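Local atomic coordinates of fucolectin-related protein (Streptococcus pneumoniae, PDB entry 2WMF), a protein that hydrolyses host carbohydrate antigens, probably of the blood-group type, as a family 98 glycoside hydrolase. Residues A[169-174]-A[201-206]; A[178-183]-A[208-213]; A[338-343]-A[375-380]. All blocks are in the same frame, centred on the assembly; numbering follows the deposited sequence.

Contact 1 of 3, residues A[169-174]-A[201-206]; sequences VCAKYG and QKYHKN
In the outer helical layer of the barrel, helices 159-172 and 194-203 come together at their C-terminal ends, where the methyl group of Ala-171 is lodged against Tyr-203 and Asn-206. The alpha carbons of Ala-171 and Asn-206 lie 5.8 Å apart, and no hydrogen bond crosses between the segments. Ala-171 CB reaches Tyr-203 CD1 at 3.4 Å and stays further, at 3.9 Å, from both CG and CE1 of the same ring, so CD1 is the ring atom it touches most closely, in an oblique approach. A chi1 of -55° puts the Tyr-203 ring beside its own backbone N, where Leu-167 and Glu-168 of helix 159-172 also touch it. Lys-202 CB lies over the centre of one face of this ring. Asn-206, at the end of the 3-10 turn, approaches Ala-171 too: its CG is 3.5 Å from Ala-171 CA, and the amide end lies against the backbone and methyl of that residue.

The setting is the repeating beta-alpha-beta architecture of a closed eight-stranded parallel barrel. Helix 159-172 runs down to strand 176-180, while helix 194-203, the second of two helices in the next crossover, runs down to strand 207-212. Both segments therefore turn inward just past this point. Gly-174 does so with a positive phi of 71° and a backbone bond to Arg-30; Asn-206 does so with its N bonded to Tyr-203 O at 2.9 Å and its backbone also tied to Phe-177. Within that exit, His-204 ND1 donates in the plane of its ring to Gln-201 O at 3.2 Å, meeting that oxygen from well above the carbonyl plane.

Contact 2 of 3, residues A[178-183]-A[208-213]; sequences IWHDHE and VLATKN
His-182 and Asn-213 face each other just beyond two parallel barrel strands, zipped together by bonds such as Trp-179 N to Val-208 O (2.9 Å, 170°) and Asp-181 N to Ala-210 O. Followed outward, the His-182 side chain hugs the other backbone. CB and CG each lie 3.1 Å from Lys-212 O, and ND1 is still near that oxygen. CD2 lies against Lys-212 N, and the ring edge there faces Thr-211 CB. CE1 meets CA and CB of Asn-213, and NE2 at the tip is 3.5 Å from both; that CA sits over the ring face, displaced toward its rim, in a CH-pi contact 3.6 Å from the centroid.

On the face of Ile-178 and Val-208, the His-180 ring stands beside the Ala-210 methyl. Its ND1 donates to Thr-211 O at 3.3 Å, the acceptor lying near the ring plane, which helps set the ring's rotation. Trp-179 and Leu-209 point the other way, among the helices. With Trp-179 CG anti to its N (chi1 -167°), the indole NE1 reaches the anti lone pair of Asp-181 OD2 at 2.8 Å, while OD1 takes Asn-151 N.

These C-terminal strand ends form the rim on which barrel hydrolases usually carry their active sites. Lys-212 NZ pairs there with Glu-150 and Thr-214, and the Asn-213 amide with Glu-278 and Lys-246. Such buried polar groups, matched partner by partner, imply a rim of preset orientation.

Contact 3 of 3, residues A[338-343]-A[375-380]; sequences VFWNGE and PVIHEK
Segments 338-343 and 375-380 run parallel, their directions 12° apart, and three backbone bonds stitch them: Phe-339 N to Pro-375 O, Ile-377 N to Phe-339 O at 2.8 Å, and Asn-341 N to Ile-377 O, nearly straight at 174°. Trp-340 carries its CG anti to the backbone N (chi1 -177°), which brings the pyrrole edge of the indole to segment 375-380. CD1 then lies 3.4 Å from Ile-377 O, and NE1 makes a weak bond to His-378 O near the ring plane, with Ile-381 O a second weak acceptor. Gly-342 CA packs over the centre of one indole face. Val-338 CG2 meets Ile-377 CG1 obliquely at 4.1 Å.

Beyond the strands a water takes over the bridging. It accepts from Asn-341 ND2 and from Glu-379 N, each at 3.0 Å, donates to Glu-379 OE2 at 2.6 Å, and rests over the face of the His-378 ring. Asn-341 is gripped further, OD1 by Ile-346 N and ND2 by Glu-188, and Glu-379 forms a salt bridge with Arg-345.

Strand 337-340 is the middle one of a three-stranded parallel sheet, with 394-396 on its other edge. Helix 383-389 packs on Val-338, Trp-340 and Ile-377, while Val-376 touches barrel helix 219-231 and His-378 reaches helix 184-192.

Contacts 1 and 2 hold the same two successive helix-strand units of the barrel at different depths, so the pairing begun in the outer layer continues in the wall, the centres 18 Å apart. Contact 2 is wholly buried and rich in polar bonds; contact 1, more peripheral, relies on close packing of a methyl, a ring and an asparagine, without a bond across it. Contact 3 repeats the parallel strand pairing of contact 2, but in a small open sheet of the C-terminal family region, about 23 Å from the chain centre, and adds a water bridge to its backbone bonds. It touches neither of the others.

Contact 1 of 3, residues A[169-174]-A[201-206]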
# COMPACT_ATOMS: atom_id res chain seq x y z
N VAL A 169 25.97 0.17 -5.27
CA VAL A 169 25.96 0.16 -6.74
C VAL A 169 24.82 1.06 -7.26
O VAL A 169 25.00 1.83 -8.20
CB VAL A 169 25.80 -1.25 -7.36
CG1 VAL A 169 25.80 -1.19 -8.91
CG2 VAL A 169 26.92 -2.21 -6.92
N CYS A 170 23.64 0.95 -6.66
CA CYS A 170 22.54 1.81 -7.03
C CYS A 170 22.92 3.28 -6.91
O CYS A 170 22.62 4.07 -7.79
CB CYS A 170 21.30 1.49 -6.18
SG CYS A 170 20.50 -0.09 -6.65
N ALA A 171 23.58 3.64 -5.81
CA ALA A 171 23.94 5.05 -5.56
C ALA A 171 24.90 5.56 -6.63
O ALA A 171 24.86 6.75 -6.99
CB ALA A 171 24.54 5.21 -4.13
N LYS A 172 25.75 4.68 -7.13
CA LYS A 172 26.72 5.05 -8.17
C LYS A 172 26.02 5.53 -9.45
O LYS A 172 26.53 6.40 -10.20
CB LYS A 172 27.64 3.86 -8.41
CG LYS A 172 28.67 4.05 -9.49
CD LYS A 172 29.67 2.86 -9.55
CE LYS A 172 30.52 2.90 -10.82
NZ LYS A 172 31.31 1.68 -11.01
N TYR A 173 24.83 4.97 -9.71
CA TYR A 173 24.12 5.18 -10.96
C TYR A 173 22.81 5.96 -10.80
O TYR A 173 22.04 6.02 -11.74
CB TYR A 173 23.88 3.81 -11.66
CG TYR A 173 25.18 3.20 -12.19
CD1 TYR A 173 25.73 3.68 -13.37
CD2 TYR A 173 25.88 2.24 -11.47
CE1 TYR A 173 26.95 3.18 -13.85
CE2 TYR A 173 27.09 1.72 -11.93
CZ TYR A 173 27.63 2.20 -13.12
OH TYR A 173 28.85 1.76 -13.64
N GLY A 174 22.54 6.53 -9.62
CA GLY A 174 21.32 7.29 -9.41
C GLY A 174 20.06 6.44 -9.37
O GLY A 174 18.97 6.93 -9.60
N GLN A 201 22.73 5.20 6.17
CA GLN A 201 23.12 6.55 6.53
C GLN A 201 23.80 7.27 5.35
O GLN A 201 23.65 8.51 5.18
CB GLN A 201 24.06 6.52 7.72
CG GLN A 201 23.39 6.16 9.01
CD GLN A 201 24.37 6.07 10.15
OE1 GLN A 201 25.15 5.10 10.27
NE2 GLN A 201 24.33 7.03 11.01
N LYS A 202 24.56 6.54 4.54
CA LYS A 202 25.26 7.15 3.40
C LYS A 202 24.34 7.33 2.19
O LYS A 202 24.34 8.36 1.52
CB LYS A 202 26.44 6.28 2.94
CG LYS A 202 27.64 6.16 3.85
CD LYS A 202 28.62 5.18 3.21
CE LYS A 202 30.02 5.24 3.81
NZ LYS A 202 30.52 3.88 4.24
N TYR A 203 23.53 6.30 1.92
CA TYR A 203 22.85 6.17 0.64
C TYR A 203 21.34 6.22 0.77
O TYR A 203 20.63 5.69 -0.09
CB TYR A 203 23.28 4.87 -0.07
CG TYR A 203 24.78 4.73 -0.25
CD1 TYR A 203 25.51 5.73 -0.89
CD2 TYR A 203 25.46 3.60 0.23
CE1 TYR A 203 26.90 5.60 -1.05
CE2 TYR A 203 26.83 3.49 0.09
CZ TYR A 203 27.54 4.48 -0.56
OH TYR A 203 28.93 4.34 -0.71
N HIS A 204 20.87 6.85 1.84
CA HIS A 204 19.43 7.02 2.10
C HIS A 204 18.67 7.55 0.84
O HIS A 204 17.54 7.16 0.59
CB HIS A 204 19.18 7.90 3.33
CG HIS A 204 19.78 9.28 3.24
ND1 HIS A 204 21.04 9.60 3.71
CD2 HIS A 204 19.27 10.41 2.71
CE1 HIS A 204 21.27 10.89 3.46
NE2 HIS A 204 20.22 11.40 2.85
N LYS A 205 19.29 8.46 0.06
CA LYS A 205 18.63 8.95 -1.17
C LYS A 205 18.16 7.82 -2.10
O LYS A 205 17.11 7.94 -2.76
CB LYS A 205 19.56 9.91 -1.96
CG LYS A 205 18.81 10.67 -3.00
CD LYS A 205 19.53 11.81 -3.68
CE LYS A 205 18.43 12.55 -4.58
NZ LYS A 205 17.23 13.37 -3.98
N ASN A 206 18.94 6.75 -2.17
CA ASN A 206 18.72 5.66 -3.14
C ASN A 206 17.98 4.47 -2.56
O ASN A 206 17.77 3.49 -3.26
CB ASN A 206 20.07 5.18 -3.67
CG ASN A 206 20.89 6.31 -4.27
OD1 ASN A 206 20.81 6.60 -5.49
ND2 ASN A 206 21.70 6.92 -3.45

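Contact 2 of 3, residues A[178-183]-A[208-213]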
# COMPACT_ATOMS: atom_id res chain seq x y z
N ILE A 178 15.04 -1.17 -3.59
CA ILE A 178 13.70 -1.24 -2.95
C ILE A 178 13.59 -2.58 -2.21
O ILE A 178 13.65 -3.64 -2.84
CB ILE A 178 12.55 -1.08 -3.96
CG1 ILE A 178 12.73 0.24 -4.74
CG2 ILE A 178 11.15 -1.13 -3.25
CD1 ILE A 178 11.61 0.54 -5.70
N TRP A 179 13.41 -2.49 -0.89
CA TRP A 179 13.37 -3.68 -0.02
C TRP A 179 11.96 -3.86 0.59
O TRP A 179 11.58 -3.07 1.43
CB TRP A 179 14.42 -3.59 1.10
CG TRP A 179 14.67 -4.87 1.86
CD1 TRP A 179 13.84 -5.96 1.94
CD2 TRP A 179 15.82 -5.19 2.64
NE1 TRP A 179 14.40 -6.92 2.74
CE2 TRP A 179 15.61 -6.47 3.20
CE3 TRP A 179 17.01 -4.50 2.95
CZ2 TRP A 179 16.57 -7.09 4.01
CZ3 TRP A 179 17.94 -5.09 3.75
CH2 TRP A 179 17.72 -6.38 4.28
N HIS A 180 11.22 -4.88 0.15
CA HIS A 180 9.90 -5.20 0.71
C HIS A 180 10.06 -6.33 1.71
O HIS A 180 10.55 -7.44 1.39
CB HIS A 180 8.93 -5.69 -0.39
CG HIS A 180 8.45 -4.63 -1.34
ND1 HIS A 180 7.51 -3.69 -1.00
CD2 HIS A 180 8.74 -4.44 -2.65
CE1 HIS A 180 7.25 -2.93 -2.06
NE2 HIS A 180 7.97 -3.37 -3.08
N ASP A 181 9.61 -6.09 2.95
CA ASP A 181 9.70 -7.13 4.00
C ASP A 181 8.82 -6.72 5.17
O ASP A 181 8.15 -5.68 5.12
CB ASP A 181 11.17 -7.42 4.40
CG ASP A 181 11.59 -8.83 4.10
OD1 ASP A 181 10.73 -9.73 4.25
OD2 ASP A 181 12.77 -9.02 3.68
N HIS A 182 8.76 -7.56 6.19
CA HIS A 182 7.71 -7.45 7.19
C HIS A 182 8.15 -8.01 8.53
O HIS A 182 9.07 -8.84 8.59
CB HIS A 182 6.46 -8.18 6.70
CG HIS A 182 5.20 -7.50 7.10
ND1 HIS A 182 4.32 -7.98 8.04
CD2 HIS A 182 4.72 -6.30 6.71
CE1 HIS A 182 3.32 -7.12 8.17
NE2 HIS A 182 3.55 -6.09 7.38
N GLU A 183 7.43 -7.57 9.56
CA GLU A 183 7.51 -7.99 10.96
C GLU A 183 8.44 -7.16 11.77
O GLU A 183 9.50 -6.75 11.29
CB GLU A 183 7.77 -9.51 11.07
CG GLU A 183 6.66 -10.36 10.34
CD GLU A 183 6.80 -11.88 10.53
OE1 GLU A 183 7.36 -12.31 11.56
OE2 GLU A 183 6.28 -12.61 9.69
N VAL A 208 14.65 2.66 -0.65
CA VAL A 208 13.24 2.62 -0.29
C VAL A 208 13.02 1.38 0.58
O VAL A 208 13.35 0.26 0.14
CB VAL A 208 12.33 2.48 -1.52
CG1 VAL A 208 10.87 2.48 -1.06
CG2 VAL A 208 12.66 3.60 -2.57
N LEU A 209 12.52 1.57 1.80
CA LEU A 209 12.18 0.46 2.69
C LEU A 209 10.64 0.36 2.67
O LEU A 209 9.93 1.38 2.68
CB LEU A 209 12.75 0.67 4.09
CG LEU A 209 14.30 0.70 4.16
CD1 LEU A 209 14.83 1.00 5.60
CD2 LEU A 209 14.88 -0.57 3.51
N ALA A 210 10.12 -0.85 2.60
CA ALA A 210 8.69 -1.05 2.35
C ALA A 210 8.13 -2.29 3.01
O ALA A 210 8.82 -3.29 3.20
CB ALA A 210 8.40 -1.06 0.80
N THR A 211 6.85 -2.22 3.33
CA THR A 211 6.21 -3.31 4.01
C THR A 211 5.83 -4.43 3.01
O THR A 211 5.87 -4.28 1.80
CB THR A 211 4.92 -2.82 4.75
OG1 THR A 211 3.91 -2.50 3.76
CG2 THR A 211 5.20 -1.56 5.63
N LYS A 212 5.42 -5.56 3.56
CA LYS A 212 4.85 -6.66 2.77
C LYS A 212 4.01 -7.56 3.68
O LYS A 212 4.51 -8.54 4.27
CB LYS A 212 5.93 -7.49 2.09
CG LYS A 212 5.37 -8.60 1.16
CD LYS A 212 6.44 -9.38 0.38
CE LYS A 212 5.77 -10.20 -0.74
NZ LYS A 212 5.14 -11.44 -0.19
N ASN A 213 2.72 -7.23 3.77
CA ASN A 213 1.84 -7.75 4.83
C ASN A 213 1.21 -9.14 4.63
O ASN A 213 0.28 -9.53 5.35
CB ASN A 213 0.84 -6.68 5.26
CG ASN A 213 -0.12 -6.29 4.20
OD1 ASN A 213 -0.15 -6.86 3.10
ND2 ASN A 213 -0.94 -5.26 4.52

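Contact 3 of 3, residues A[338-343]-A[375-380]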
# COMPACT_ATOMS: atom_id res chain seq x y z
N VAL A 338 6.61 9.57 20.07
CA VAL A 338 7.22 8.45 19.37
C VAL A 338 7.55 7.37 20.37
O VAL A 338 7.68 7.64 21.58
CB VAL A 338 8.52 8.83 18.59
CG1 VAL A 338 8.24 9.92 17.60
CG2 VAL A 338 9.69 9.24 19.53
N PHE A 339 7.64 6.14 19.89
CA PHE A 339 8.13 5.04 20.70
C PHE A 339 9.54 4.71 20.22
O PHE A 339 9.74 4.34 19.05
CB PHE A 339 7.25 3.81 20.60
CG PHE A 339 7.69 2.68 21.51
CD1 PHE A 339 7.16 2.55 22.80
CD2 PHE A 339 8.67 1.80 21.11
CE1 PHE A 339 7.59 1.54 23.64
CE2 PHE A 339 9.12 0.80 21.96
CZ PHE A 339 8.58 0.67 23.21
N TRP A 340 10.50 4.84 21.13
CA TRP A 340 11.90 4.49 20.89
C TRP A 340 12.23 3.12 21.46
O TRP A 340 11.94 2.84 22.65
CB TRP A 340 12.82 5.52 21.55
CG TRP A 340 14.29 5.30 21.29
CD1 TRP A 340 14.88 5.01 20.11
CD2 TRP A 340 15.34 5.46 22.24
NE1 TRP A 340 16.25 4.93 20.26
CE2 TRP A 340 16.56 5.20 21.56
CE3 TRP A 340 15.38 5.72 23.62
CZ2 TRP A 340 17.79 5.23 22.21
CZ3 TRP A 340 16.63 5.76 24.26
CH2 TRP A 340 17.81 5.49 23.55
N ASN A 341 12.81 2.31 20.60
CA ASN A 341 13.21 0.93 20.92
C ASN A 341 14.46 0.86 21.79
O ASN A 341 14.96 -0.23 22.03
CB ASN A 341 13.52 0.13 19.65
CG ASN A 341 12.33 -0.59 19.08
OD1 ASN A 341 11.20 -0.50 19.58
ND2 ASN A 341 12.60 -1.35 18.03
N GLY A 342 14.95 1.98 22.30
CA GLY A 342 16.23 2.00 23.06
C GLY A 342 16.26 1.38 24.45
O GLY A 342 17.35 1.12 24.95
N GLU A 343 15.11 1.16 25.08
CA GLU A 343 15.02 0.53 26.43
C GLU A 343 14.05 -0.66 26.39
O GLU A 343 13.24 -0.84 27.31
CB GLU A 343 14.62 1.56 27.51
CG GLU A 343 15.54 2.75 27.55
CD GLU A 343 15.10 3.91 28.43
OE1 GLU A 343 14.11 3.85 29.19
OE2 GLU A 343 15.80 4.95 28.29
N PRO A 375 5.10 6.74 15.13
CA PRO A 375 6.44 6.28 14.74
C PRO A 375 7.14 5.45 15.83
O PRO A 375 7.08 5.79 17.04
CB PRO A 375 7.21 7.60 14.49
CG PRO A 375 6.14 8.63 14.24
CD PRO A 375 5.05 8.22 15.19
N VAL A 376 7.78 4.36 15.38
CA VAL A 376 8.72 3.63 16.19
C VAL A 376 10.10 3.95 15.67
O VAL A 376 10.35 3.80 14.47
CB VAL A 376 8.45 2.09 16.19
CG1 VAL A 376 9.66 1.33 16.77
CG2 VAL A 376 7.23 1.78 16.99
N ILE A 377 10.95 4.43 16.57
CA ILE A 377 12.32 4.77 16.21
C ILE A 377 13.26 3.63 16.67
O ILE A 377 13.21 3.17 17.80
CB ILE A 377 12.76 6.12 16.84
CG1 ILE A 377 11.72 7.24 16.59
CG2 ILE A 377 14.18 6.53 16.28
CD1 ILE A 377 11.44 7.50 15.09
N HIS A 378 14.15 3.23 15.77
CA HIS A 378 15.04 2.09 16.00
C HIS A 378 16.09 2.40 17.07
O HIS A 378 16.49 3.58 17.27
CB HIS A 378 15.71 1.76 14.67
CG HIS A 378 16.41 0.44 14.65
ND1 HIS A 378 17.72 0.29 15.05
CD2 HIS A 378 15.99 -0.77 14.21
CE1 HIS A 378 18.07 -0.99 14.88
NE2 HIS A 378 17.03 -1.65 14.36
N GLU A 379 16.55 1.37 17.77
CA GLU A 379 17.54 1.52 18.83
C GLU A 379 18.87 2.15 18.41
O GLU A 379 19.56 2.71 19.26
CB GLU A 379 17.82 0.15 19.47
CG GLU A 379 18.54 -0.82 18.58
CD GLU A 379 18.31 -2.26 19.00
OE1 GLU A 379 19.22 -2.78 19.72
OE2 GLU A 379 17.29 -2.86 18.62
N LYS A 380 19.21 2.04 17.13
CA LYS A 380 20.48 2.55 16.61
C LYS A 380 20.49 4.08 16.46
O LYS A 380 21.56 4.71 16.28
CB LYS A 380 20.83 1.86 15.31
CG LYS A 380 21.30 0.43 15.49
CD LYS A 380 22.73 0.36 16.11
CE LYS A 380 23.25 -1.05 16.35
NZ LYS A 380 22.42 -1.78 17.37
O HOH W 1 15.50 -1.45 17.35